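Local atomic coordinates of yersinopine synthase (Yersinia pestis, PDB entry 6C4M), a protein that catalyses the NADPH-dependent reductive condensation of pyruvate with an aminobutanoate-histidine intermediate, the last step in making the metallophore yersinopine. Residues A266-Q271 / K285-G290; V39-T44 / M227-A232; R339-I342 / Q347-P350. One frame throughout, in Å; residues are numbered along the deposited sequence.

Contact 1: A266-Q271 / K285-G290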
loop_
_atom_site.group_PDB
_atom_site.type_symbol
_atom_site.label_atom_id
_atom_site.label_comp_id
_atom_site.label_asym_id
_atom_site.label_seq_id
_atom_site.Cartn_x
_atom_site.Cartn_y
_atom_site.Cartn_z
ATOM N N ALA A 266 -14.421 0.499 -11.353
ATOM C CA ALA A 266 -13.869 -0.835 -11.159
ATOM C C ALA A 266 -14.977 -1.842 -10.847
ATOM O O ALA A 266 -15.985 -1.520 -10.210
ATOM C CB ALA A 266 -12.859 -0.810 -10.026
ATOM N N ASP A 267 -14.786 -3.080 -11.305
ATOM C CA ASP A 267 -15.782 -4.121 -11.041
ATOM C C ASP A 267 -16.206 -4.129 -9.569
ATOM O O ASP A 267 -17.399 -4.134 -9.254
ATOM C CB ASP A 267 -15.231 -5.491 -11.435
ATOM C CG ASP A 267 -15.180 -5.718 -12.943
ATOM O OD1 ASP A 267 -16.237 -5.744 -13.617
ATOM O OD2 ASP A 267 -14.059 -5.867 -13.458
ATOM N N THR A 268 -15.239 -4.113 -8.646
ATOM C CA THR A 268 -15.620 -4.259 -7.244
ATOM C C THR A 268 -16.328 -3.020 -6.738
ATOM O O THR A 268 -17.141 -3.105 -5.814
ATOM C CB THR A 268 -14.405 -4.572 -6.371
ATOM O OG1 THR A 268 -13.372 -3.644 -6.659
ATOM C CG2 THR A 268 -13.881 -5.972 -6.650
ATOM N N THR A 269 -16.067 -1.868 -7.348
ATOM C CA THR A 269 -16.746 -0.659 -6.899
ATOM C C THR A 269 -18.154 -0.609 -7.448
ATOM O O THR A 269 -19.089 -0.256 -6.727
ATOM C CB THR A 269 -15.979 0.585 -7.320
ATOM O OG1 THR A 269 -14.705 0.582 -6.699
ATOM C CG2 THR A 269 -16.708 1.833 -6.863
ATOM N N LEU A 270 -18.321 -0.988 -8.713
ATOM C CA LEU A 270 -19.663 -1.091 -9.284
ATOM C C LEU A 270 -20.525 -2.087 -8.507
ATOM O O LEU A 270 -21.729 -1.874 -8.325
ATOM C CB LEU A 270 -19.576 -1.500 -10.756
ATOM C CG LEU A 270 -18.885 -0.517 -11.698
ATOM C CD1 LEU A 270 -18.819 -1.117 -13.103
ATOM C CD2 LEU A 270 -19.621 0.759 -11.746
ATOM N N GLN A 271 -19.929 -3.186 -8.035
ATOM C CA GLN A 271 -20.699 -4.151 -7.253
ATOM C C GLN A 271 -21.173 -3.547 -5.933
ATOM O O GLN A 271 -22.323 -3.760 -5.527
ATOM C CB GLN A 271 -19.865 -5.413 -6.994
ATOM C CG GLN A 271 -20.643 -6.543 -6.312
ATOM C CD GLN A 271 -19.871 -7.845 -6.299
ATOM O OE1 GLN A 271 -19.504 -8.375 -7.353
ATOM N NE2 GLN A 271 -19.568 -8.335 -5.112
ATOM N N LYS A 285 -8.994 2.829 -1.112
ATOM C CA LYS A 285 -8.284 1.735 -0.451
ATOM C C LYS A 285 -7.964 0.609 -1.432
ATOM O O LYS A 285 -8.612 0.459 -2.471
ATOM C CB LYS A 285 -9.103 1.175 0.704
ATOM C CG LYS A 285 -9.329 2.167 1.828
ATOM C CD LYS A 285 -9.860 1.436 3.040
ATOM C CE LYS A 285 -10.062 2.371 4.198
ATOM N NZ LYS A 285 -10.985 1.769 5.198
ATOM N N THR A 286 -6.962 -0.199 -1.071
ATOM C CA THR A 286 -6.569 -1.366 -1.853
ATOM C C THR A 286 -7.537 -2.530 -1.632
ATOM O O THR A 286 -8.230 -2.627 -0.615
ATOM C CB THR A 286 -5.157 -1.859 -1.506
ATOM O OG1 THR A 286 -5.182 -2.484 -0.222
ATOM C CG2 THR A 286 -4.134 -0.767 -1.484
ATOM N N GLN A 287 -7.545 -3.440 -2.593
ATOM C CA GLN A 287 -8.380 -4.632 -2.486
ATOM C C GLN A 287 -8.052 -5.378 -1.198
ATOM O O GLN A 287 -6.880 -5.454 -0.803
ATOM C CB GLN A 287 -8.168 -5.555 -3.690
ATOM C CG GLN A 287 -8.643 -4.986 -5.023
ATOM C CD GLN A 287 -10.155 -5.051 -5.196
ATOM O OE1 GLN A 287 -10.844 -5.771 -4.472
ATOM N NE2 GLN A 287 -10.675 -4.304 -6.182
ATOM N N PRO A 288 -9.053 -5.950 -0.515
ATOM C CA PRO A 288 -10.469 -6.037 -0.878
ATOM C C PRO A 288 -11.353 -4.965 -0.230
ATOM O O PRO A 288 -12.576 -5.081 -0.297
ATOM C CB PRO A 288 -10.857 -7.426 -0.367
ATOM C CG PRO A 288 -10.043 -7.564 0.877
ATOM C CD PRO A 288 -8.740 -6.808 0.645
ATOM N N GLU A 289 -10.746 -3.945 0.388
ATOM C CA GLU A 289 -11.514 -2.894 1.037
ATOM C C GLU A 289 -11.894 -1.780 0.074
ATOM O O GLU A 289 -12.798 -1.000 0.372
ATOM C CB GLU A 289 -10.728 -2.292 2.208
ATOM C CG GLU A 289 -10.297 -3.309 3.286
ATOM C CD GLU A 289 -9.518 -2.668 4.420
ATOM O OE1 GLU A 289 -9.831 -2.954 5.597
ATOM O OE2 GLU A 289 -8.592 -1.874 4.134
ATOM N N GLY A 290 -11.230 -1.712 -1.068
ATOM C CA GLY A 290 -11.499 -0.725 -2.083
ATOM C C GLY A 290 -10.880 -1.220 -3.370
ATOM O O GLY A 290 -10.327 -2.336 -3.437
#

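Contact 2: V39-T44 / M227-A232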
loop_
_atom_site.group_PDB
_atom_site.type_symbol
_atom_site.label_atom_id
_atom_site.label_comp_id
_atom_site.label_asym_id
_atom_site.label_seq_id
_atom_site.Cartn_x
_atom_site.Cartn_y
_atom_site.Cartn_z
ATOM N N VAL A 39 -18.987 34.454 -0.084
ATOM C CA VAL A 39 -18.197 35.212 0.885
ATOM C C VAL A 39 -16.989 35.831 0.205
ATOM O O VAL A 39 -16.671 37.008 0.418
ATOM C CB VAL A 39 -17.788 34.296 2.054
ATOM C CG1 VAL A 39 -16.675 34.925 2.890
ATOM C CG2 VAL A 39 -18.995 33.996 2.914
ATOM N N ASP A 40 -16.314 35.053 -0.648
ATOM C CA ASP A 40 -15.126 35.543 -1.337
ATOM C C ASP A 40 -15.442 36.732 -2.245
ATOM O O ASP A 40 -14.647 37.678 -2.340
ATOM C CB ASP A 40 -14.493 34.399 -2.126
ATOM C CG ASP A 40 -13.704 33.436 -1.224
ATOM O OD1 ASP A 40 -13.437 33.811 -0.063
ATOM O OD2 ASP A 40 -13.364 32.322 -1.668
ATOM N N ILE A 41 -16.602 36.717 -2.911
ATOM C CA ILE A 41 -16.965 37.847 -3.764
ATOM C C ILE A 41 -17.265 39.075 -2.911
ATOM O O ILE A 41 -16.790 40.180 -3.194
ATOM C CB ILE A 41 -18.163 37.483 -4.660
ATOM C CG1 ILE A 41 -17.785 36.329 -5.589
ATOM C CG2 ILE A 41 -18.602 38.713 -5.478
ATOM C CD1 ILE A 41 -18.931 35.782 -6.380
ATOM N N SER A 42 -18.079 38.896 -1.870
ATOM C CA SER A 42 -18.442 39.984 -0.971
ATOM C C SER A 42 -17.223 40.562 -0.253
ATOM O O SER A 42 -17.199 41.754 0.083
ATOM C CB SER A 42 -19.467 39.469 0.043
ATOM O OG SER A 42 -20.004 40.515 0.834
ATOM N N ALA A 43 -16.204 39.743 -0.007
ATOM C CA ALA A 43 -15.006 40.229 0.657
ATOM C C ALA A 43 -14.120 41.017 -0.289
ATOM O O ALA A 43 -13.253 41.764 0.170
ATOM C CB ALA A 43 -14.203 39.054 1.245
ATOM N N THR A 44 -14.310 40.848 -1.596
ATOM C CA THR A 44 -13.453 41.443 -2.609
ATOM C C THR A 44 -14.043 42.725 -3.193
ATOM O O THR A 44 -13.321 43.464 -3.872
ATOM C CB THR A 44 -13.195 40.409 -3.719
ATOM O OG1 THR A 44 -12.441 39.311 -3.176
ATOM C CG2 THR A 44 -12.408 40.980 -4.878
ATOM N N MET A 227 -10.372 38.036 -15.452
ATOM C CA MET A 227 -9.252 37.219 -14.977
ATOM C C MET A 227 -8.554 37.872 -13.795
ATOM O O MET A 227 -8.214 37.193 -12.816
ATOM C CB MET A 227 -8.245 37.001 -16.104
ATOM C CG MET A 227 -8.849 36.301 -17.304
ATOM S SD MET A 227 -8.385 34.602 -17.358
ATOM C CE MET A 227 -8.041 34.492 -19.120
ATOM N N SER A 228 -8.329 39.190 -13.874
ATOM C CA SER A 228 -7.687 39.899 -12.771
ATOM C C SER A 228 -8.563 39.840 -11.540
ATOM O O SER A 228 -8.074 39.685 -10.417
ATOM C CB SER A 228 -7.414 41.359 -13.154
ATOM O OG SER A 228 -6.545 41.430 -14.266
ATOM N N TRP A 229 -9.871 39.965 -11.739
ATOM C CA TRP A 229 -10.796 39.925 -10.619
ATOM C C TRP A 229 -10.764 38.555 -9.958
ATOM O O TRP A 229 -10.630 38.453 -8.732
ATOM C CB TRP A 229 -12.215 40.266 -11.087
ATOM C CG TRP A 229 -13.234 40.012 -10.033
ATOM C CD1 TRP A 229 -13.497 40.777 -8.945
ATOM C CD2 TRP A 229 -14.133 38.912 -9.974
ATOM N NE1 TRP A 229 -14.496 40.212 -8.194
ATOM C CE2 TRP A 229 -14.910 39.065 -8.810
ATOM C CE3 TRP A 229 -14.352 37.807 -10.788
ATOM C CZ2 TRP A 229 -15.888 38.154 -8.442
ATOM C CZ3 TRP A 229 -15.319 36.907 -10.427
ATOM C CH2 TRP A 229 -16.081 37.085 -9.262
ATOM N N LEU A 230 -10.868 37.487 -10.762
ATOM C CA LEU A 230 -10.774 36.130 -10.229
ATOM C C LEU A 230 -9.478 35.922 -9.468
ATOM O O LEU A 230 -9.479 35.344 -8.378
ATOM C CB LEU A 230 -10.879 35.091 -11.350
ATOM C CG LEU A 230 -12.287 34.679 -11.733
ATOM C CD1 LEU A 230 -12.253 33.809 -12.972
ATOM C CD2 LEU A 230 -12.969 33.911 -10.608
ATOM N N THR A 231 -8.354 36.345 -10.050
ATOM C CA THR A 231 -7.078 36.234 -9.357
ATOM C C THR A 231 -7.150 36.923 -8.003
ATOM O O THR A 231 -6.812 36.334 -6.980
ATOM C CB THR A 231 -5.966 36.837 -10.212
ATOM O OG1 THR A 231 -5.865 36.110 -11.436
ATOM C CG2 THR A 231 -4.611 36.778 -9.481
ATOM N N ALA A 232 -7.618 38.171 -7.976
ATOM C CA ALA A 232 -7.748 38.865 -6.700
ATOM C C ALA A 232 -8.602 38.070 -5.727
ATOM O O ALA A 232 -8.249 37.930 -4.551
ATOM C CB ALA A 232 -8.336 40.263 -6.913
HETATM O O HOH W 1 -15.882 41.083 -5.940
#

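Contact 3: R339-I342 / Q347-P350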
loop_
_atom_site.group_PDB
_atom_site.type_symbol
_atom_site.label_atom_id
_atom_site.label_comp_id
_atom_site.label_asym_id
_atom_site.label_seq_id
_atom_site.Cartn_x
_atom_site.Cartn_y
_atom_site.Cartn_z
ATOM N N ARG A 339 11.425 12.004 -7.540
ATOM C CA ARG A 339 11.304 13.136 -8.457
ATOM C C ARG A 339 11.559 12.682 -9.877
ATOM O O ARG A 339 10.971 13.217 -10.817
ATOM C CB ARG A 339 12.286 14.275 -8.101
ATOM C CG ARG A 339 12.020 14.978 -6.783
ATOM C CD ARG A 339 10.591 15.438 -6.668
ATOM N NE ARG A 339 10.150 16.215 -7.835
ATOM C CZ ARG A 339 8.972 16.820 -7.918
ATOM N NH1 ARG A 339 8.133 16.797 -6.889
ATOM N NH2 ARG A 339 8.641 17.459 -9.028
ATOM N N ARG A 340 12.434 11.698 -10.061
ATOM C CA ARG A 340 12.606 11.149 -11.399
ATOM C C ARG A 340 11.285 10.600 -11.941
ATOM O O ARG A 340 10.958 10.800 -13.119
ATOM C CB ARG A 340 13.666 10.056 -11.394
ATOM C CG ARG A 340 14.063 9.579 -12.796
ATOM C CD ARG A 340 14.642 8.159 -12.767
ATOM N NE ARG A 340 14.056 7.360 -13.849
ATOM C CZ ARG A 340 13.374 6.233 -13.707
ATOM N NH1 ARG A 340 13.176 5.674 -12.517
ATOM N NH2 ARG A 340 12.904 5.638 -14.792
ATOM N N TRP A 341 10.529 9.870 -11.115
ATOM C CA TRP A 341 9.273 9.297 -11.604
ATOM C C TRP A 341 8.295 10.410 -12.015
ATOM O O TRP A 341 7.595 10.305 -13.027
ATOM C CB TRP A 341 8.666 8.375 -10.535
ATOM C CG TRP A 341 9.035 6.882 -10.689
ATOM C CD1 TRP A 341 9.770 6.304 -11.692
ATOM C CD2 TRP A 341 8.667 5.813 -9.803
ATOM N NE1 TRP A 341 9.866 4.949 -11.489
ATOM C CE2 TRP A 341 9.194 4.627 -10.338
ATOM C CE3 TRP A 341 7.924 5.747 -8.619
ATOM C CZ2 TRP A 341 9.016 3.389 -9.722
ATOM C CZ3 TRP A 341 7.734 4.537 -8.026
ATOM C CH2 TRP A 341 8.274 3.361 -8.572
ATOM N N ILE A 342 8.273 11.493 -11.249
ATOM C CA ILE A 342 7.375 12.608 -11.523
ATOM C C ILE A 342 7.771 13.313 -12.814
ATOM O O ILE A 342 6.940 13.519 -13.709
ATOM C CB ILE A 342 7.377 13.556 -10.317
ATOM C CG1 ILE A 342 6.600 12.889 -9.179
ATOM C CG2 ILE A 342 6.800 14.954 -10.681
ATOM C CD1 ILE A 342 6.881 13.478 -7.803
ATOM N N GLN A 347 7.426 9.809 -20.291
ATOM C CA GLN A 347 8.313 8.950 -21.073
ATOM C C GLN A 347 8.536 7.576 -20.455
ATOM O O GLN A 347 9.253 6.768 -21.048
ATOM C CB GLN A 347 9.677 9.603 -21.283
ATOM C CG GLN A 347 9.649 10.834 -22.187
ATOM C CD GLN A 347 8.983 12.009 -21.518
ATOM O OE1 GLN A 347 7.889 12.420 -21.909
ATOM N NE2 GLN A 347 9.629 12.552 -20.493
ATOM N N LEU A 348 7.983 7.295 -19.281
ATOM C CA LEU A 348 8.216 6.003 -18.666
ATOM C C LEU A 348 7.417 4.962 -19.436
ATOM O O LEU A 348 6.366 5.274 -19.977
ATOM C CB LEU A 348 7.768 5.983 -17.207
ATOM C CG LEU A 348 8.419 6.986 -16.267
ATOM C CD1 LEU A 348 7.798 6.887 -14.881
ATOM C CD2 LEU A 348 9.900 6.733 -16.223
ATOM N N PRO A 349 7.893 3.715 -19.487
ATOM C CA PRO A 349 7.082 2.669 -20.085
ATOM C C PRO A 349 5.815 2.471 -19.291
ATOM O O PRO A 349 5.773 2.719 -18.069
ATOM C CB PRO A 349 7.994 1.435 -20.009
ATOM C CG PRO A 349 9.336 1.925 -19.735
ATOM C CD PRO A 349 9.154 3.195 -18.959
ATOM N N PRO A 350 4.755 1.976 -19.932
ATOM C CA PRO A 350 3.487 1.734 -19.235
ATOM C C PRO A 350 3.619 1.032 -17.906
ATOM O O PRO A 350 2.994 1.428 -16.918
ATOM C CB PRO A 350 2.717 0.839 -20.219
ATOM C CG PRO A 350 3.257 1.193 -21.556
ATOM C CD PRO A 350 4.706 1.541 -21.341
#

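Contact 1: A266-Q271 / K285-G290
Gln287 reaches across to Thr268 with its amide end, and this one pair carries the contact between the first turn of helix 267-274 and the loop that leads on to helix 294-313. Along the loop, Lys285 comes first. Thr286 follows, its hydroxyl making a weak bond to Gln287 O, while its carbonyl oxygen takes the backbone N-H of Gly290 and, weakly, that of Glu289. These bonds curl the chain into a compact turn around Gln287. The side chain of Gln287 sets off alongside the helix rather than at it, and the bend at its second torsion (chi2 -77°) turns the flat amide toward the threonine. NE2 donates to Thr268 OG1 over 2.8 Å, at an N-H...O angle of 158°, and the hydroxyl lies close to the amide plane. The methyl of the threonine fills in beside the same amide, CG2 standing 3.6 Å from Gln287 NE2 and 3.7 Å from OE1. A threonine suits the spot because its hydroxyl accepts the bond while its methyl lies beside the end of the amide; glutamine supplies both the length and the N-H. A second, weak bond from Gln287 NE2 goes to Pro291 O and ties the amide back to its own loop. Pro288 comes after a cis peptide bond. Thr286 to Glu289 also pack on the second subunit, where Val366 and Ser335 lie against them. At the far end Gly290 leads into Pro291, on which Ala266 and Thr269 rest. Ala266 is at the N-cap of helix 267-274; the whole is a helix start with the following loop folded back beside it, at the dimer interface.

Contact 2: V39-T44 / M227-A232
Trp229 of helix 225-235 spans the gap to helix 32-44, where Ile41 and Thr44 receive its indole. The apolar part is small: Ile41 CG1 meets the six-membered ring at its edge, 3.9 Å from Trp229 CZ2, and the methyl CG2 of Thr44 lies 4.0 Å from Trp229 NE1. The indole gets this far because its CG lies opposite the backbone N (chi1 170°), sending the long ring system out from its own helix. The branched isoleucine sets CG1 and CG2 along the ring edge, and the threonine offers a methyl. The CB of Ala232, pointing across, is small, consistent with the closer backbone approach there (Thr44 CA to Ala232 CA 7.5 Å).

The polar link runs through a water. Trp229 NE1 donates to it over 2.8 Å, in the plane of the ring, and the water donates in turn to Ile41 O at 3.0 Å, so the one N-H of a buried indole is satisfied. Each helix also ties a threonine hydroxyl to its own backbone: Thr44 OG1 to Asp40 O, and Thr231 OG1 to Met227 O, which takes Thr231 N from the other face of its plane.

Arg107 makes a cation-pi contact with Trp229. Helix 32-44 follows strand 25-28 of the Rossmann-type NADP(+)-binding fold; Asp40 pairs with Arg236 beyond helix 225-235, whose inner side, Met227 and Leu230, lies on strand 203-217.

Contact 3: R339-I342 / Q347-P350
Leu348 meets Arg340 and Trp341 because of how two side chains are turned. Arg340 starts with CG opposite its backbone N (chi1 -171°) and bends at its third torsion (chi3 135°), which swings the guanidinium over toward the leucine. Trp341 has an unusual first torsion of -94°; although its CB points away from the loop, the indole comes back within reach of Leu348. The setting is a helix-loop-helix connection: helix 339-344 ends, the chain turns through Gln347 and Leu348, and Pro349 occupies the N-cap position of helix 350-364, with Pro350 as its first residue. Proline suits Pro350 because backbone N-H groups of a first turn have no partner within the helix.

Leu348 points its CB at the first helix, reaches toward it with its branched end, and also touches Gln353 of helix 350-364. One methyl, CD1, packs against the indole at 3.8 Å from Trp341 CD1, the two side chains crossing at about a right angle, and it also lies 3.9 Å from Trp341 O. The buried leucine thus gives the turn an apolar plug that asks for no hydrogen bond.

Polar ends are served from both helices. Glu352 OE2 of helix 350-364 accepts from both Arg340 NH2, as a salt bridge, and Trp341 NE1, while Glu344, one turn on in the arginine's own helix, pairs with Arg340 NE; these bonds probably fix the guanidinium's rotation. Tyr355 meets the Trp341 ring edge-to-face, and Pro294 of the second subunit packs on the same side chain. The other leucine methyl is left to the arginine, Leu348 CD2 lying 3.5 Å from Arg340 NH2.

Overall arrangement
The three contacts stand apart, with no touch between any two; the centres of contacts 1 and 2 are 41 Å apart, on opposite sides of the chain's centre. Contact 2 belongs to the nucleotide-binding part and joins two helices distant in sequence through an aromatic ring and a bridging water. Contacts 1 and 3 are local, each setting a helix against a loop that follows it, and both have residues at the second subunit. Contacts 2 and 3 are buried, apart from the exposed arginine of contact 3, whose charge is met by glutamates outside its segments; contact 1 is only partly so. It rests on a direct amide-to-hydroxyl bond, whereas contact 3 is mainly leucine packing.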